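PDB 3V9O: dihydroneopterin aldolase from Burkholderia thailandensis, which belongs to the dihydroneopterin aldolase family and is built as a four-chain assembly whose subunits each pair an antiparallel sheet with two helices. Local coordinates for residues A[64-67]-A[68-72]. Numbering follows the deposited sequence.
Sequences PVED and KLREV. With GUN (guanine), chain G.
The loop at 64-67 turns back on the short 3-10 segment 69-71, bringing the CA atoms of P64 and E71 to 5.3 Å. The carboxylate of E71 fills the inside of the turn. Its extended chain, CG anti to the carbonyl carbon (chi1 -65°), carries both oxygens to the backbone N-H groups of V65, E66 and K68. V65 N gives E71 OE2 a nearly straight bond of 2.8 Å, on the syn side but 33° out of the carboxylate plane. E71 OE1 accepts a bent bond from E66 N at 3.0 Å through its syn lone pair and a straighter one from K68 N at 3.1 Å. Glutamate suits this place by having two acceptors on a reaching chain.

Farther out, R70, long and extended from CG to NE, reaches E66: its NH2 forms a salt bridge with E66 OE2 at 2.8 Å, 45° out of the carboxylate plane. A water donates to both E66 OE2 and E71 OE2, probably easing repulsion between the carboxylates. P64 CD rests on V72 CG1, apolar carbons meeting at 3.9 Å.

L69 and V72 border the guanine, while the D67 carboxylate is hydrogen-bonded to T96 OG1 and the backbone N of H92 and L93 of the second subunit. This surface loop joins strand 47-58 to helix 76-87.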
loop_
_atom_site.group_PDB
_atom_site.type_symbol
_atom_site.label_atom_id
_atom_site.label_comp_id
_atom_site.label_asym_id
_atom_site.label_seq_id
_atom_site.Cartn_x
_atom_site.Cartn_y
_atom_site.Cartn_z
ATOM N N PRO A 64 23.845 0.759 -13.339
ATOM C CA PRO A 64 24.979 1.585 -13.724
ATOM C C PRO A 64 26.203 1.226 -12.935
ATOM O O PRO A 64 26.172 1.067 -11.691
ATOM C CB PRO A 64 24.522 3.012 -13.384
ATOM C CG PRO A 64 23.586 2.786 -12.179
ATOM C CD PRO A 64 22.866 1.482 -12.503
ATOM N N VAL A 65 27.290 1.077 -13.669
ATOM C CA VAL A 65 28.569 0.877 -13.035
ATOM C C VAL A 65 29.480 2.066 -13.262
ATOM O O VAL A 65 30.549 2.111 -12.681
ATOM C CB VAL A 65 29.261 -0.466 -13.438
ATOM C CG1 VAL A 65 28.318 -1.629 -13.184
ATOM C CG2 VAL A 65 29.676 -0.447 -14.888
ATOM N N GLU A 66 29.056 3.018 -14.107
ATOM C CA GLU A 66 29.815 4.264 -14.327
ATOM C C GLU A 66 28.999 5.498 -14.004
ATOM O O GLU A 66 29.410 6.612 -14.331
ATOM C CB GLU A 66 30.219 4.461 -15.802
ATOM C CG GLU A 66 31.157 3.495 -16.383
ATOM C CD GLU A 66 31.548 3.892 -17.800
ATOM O OE1 GLU A 66 32.418 4.764 -17.945
ATOM O OE2 GLU A 66 30.983 3.325 -18.752
ATOM N N ASP A 67 27.867 5.312 -13.353
ATOM C CA ASP A 67 26.979 6.434 -12.998
ATOM C C ASP A 67 26.615 7.309 -14.206
ATOM O O ASP A 67 26.523 8.521 -14.080
ATOM C CB ASP A 67 27.608 7.255 -11.867
ATOM C CG ASP A 67 26.579 8.127 -11.110
ATOM O OD1 ASP A 67 25.380 7.853 -11.108
ATOM O OD2 ASP A 67 27.077 9.079 -10.471
ATOM N N LYS A 68 26.363 6.671 -15.348
ATOM C CA LYS A 68 25.960 7.397 -16.581
ATOM C C LYS A 68 24.556 7.078 -17.047
ATOM O O LYS A 68 24.105 5.945 -16.977
ATOM C CB LYS A 68 26.943 7.076 -17.712
ATOM C CG LYS A 68 28.283 7.746 -17.511
ATOM C CD LYS A 68 29.303 7.303 -18.558
ATOM C CE LYS A 68 30.754 7.769 -18.238
ATOM N NZ LYS A 68 30.897 9.240 -17.972
ATOM N N LEU A 69 23.827 8.103 -17.486
ATOM C CA LEU A 69 22.444 7.985 -17.842
ATOM C C LEU A 69 22.228 6.934 -18.945
ATOM O O LEU A 69 21.194 6.260 -18.956
ATOM C CB LEU A 69 21.884 9.369 -18.277
ATOM C CG LEU A 69 20.379 9.399 -18.539
ATOM C CD1 LEU A 69 19.474 8.948 -17.363
ATOM C CD2 LEU A 69 20.025 10.847 -19.004
ATOM N N ARG A 70 23.178 6.804 -19.876
ATOM C CA ARG A 70 23.069 5.818 -20.946
ATOM C C ARG A 70 23.003 4.380 -20.427
ATOM O O ARG A 70 22.642 3.486 -21.175
ATOM C CB ARG A 70 24.230 5.950 -21.949
ATOM C CG ARG A 70 25.604 5.716 -21.329
ATOM C CD ARG A 70 26.697 5.704 -22.392
ATOM N NE ARG A 70 28.057 5.798 -21.852
ATOM C CZ ARG A 70 28.667 4.864 -21.112
ATOM N NH1 ARG A 70 28.049 3.732 -20.766
ATOM N NH2 ARG A 70 29.923 5.072 -20.711
ATOM N N GLU A 71 23.391 4.156 -19.167
ATOM C CA GLU A 71 23.369 2.814 -18.582
ATOM C C GLU A 71 21.997 2.395 -18.056
ATOM O O GLU A 71 21.835 1.264 -17.588
ATOM C CB GLU A 71 24.358 2.725 -17.416
ATOM C CG GLU A 71 25.789 2.899 -17.853
ATOM C CD GLU A 71 26.691 2.722 -16.682
ATOM O OE1 GLU A 71 26.816 3.697 -15.939
ATOM O OE2 GLU A 71 27.236 1.608 -16.442
ATOM N N VAL A 72 21.043 3.336 -17.996
ATOM C CA VAL A 72 19.731 3.025 -17.450
ATOM C C VAL A 72 18.589 3.436 -18.374
ATOM O O VAL A 72 18.813 4.069 -19.433
ATOM C CB VAL A 72 19.538 3.711 -16.070
ATOM C CG1 VAL A 72 20.626 3.347 -15.091
ATOM C CG2 VAL A 72 19.467 5.234 -16.173
HETATM N N9 GUN G . 16.533 10.803 -15.860
HETATM C C8 GUN G . 17.118 11.883 -15.213
HETATM N N7 GUN G . 17.748 11.519 -14.004
HETATM C C5 GUN G . 17.576 10.148 -13.989
HETATM C C6 GUN G . 17.982 9.136 -12.998
HETATM O O6 GUN G . 18.625 9.368 -11.962
HETATM N N1 GUN G . 17.621 7.821 -13.286
HETATM C C2 GUN G . 16.842 7.476 -14.390
HETATM N N2 GUN G . 16.454 6.169 -14.566
HETATM N N3 GUN G . 16.446 8.430 -15.339
HETATM C C4 GUN G . 16.833 9.727 -15.066
HETATM O O HOH W 1 28.929 0.920 -18.501
#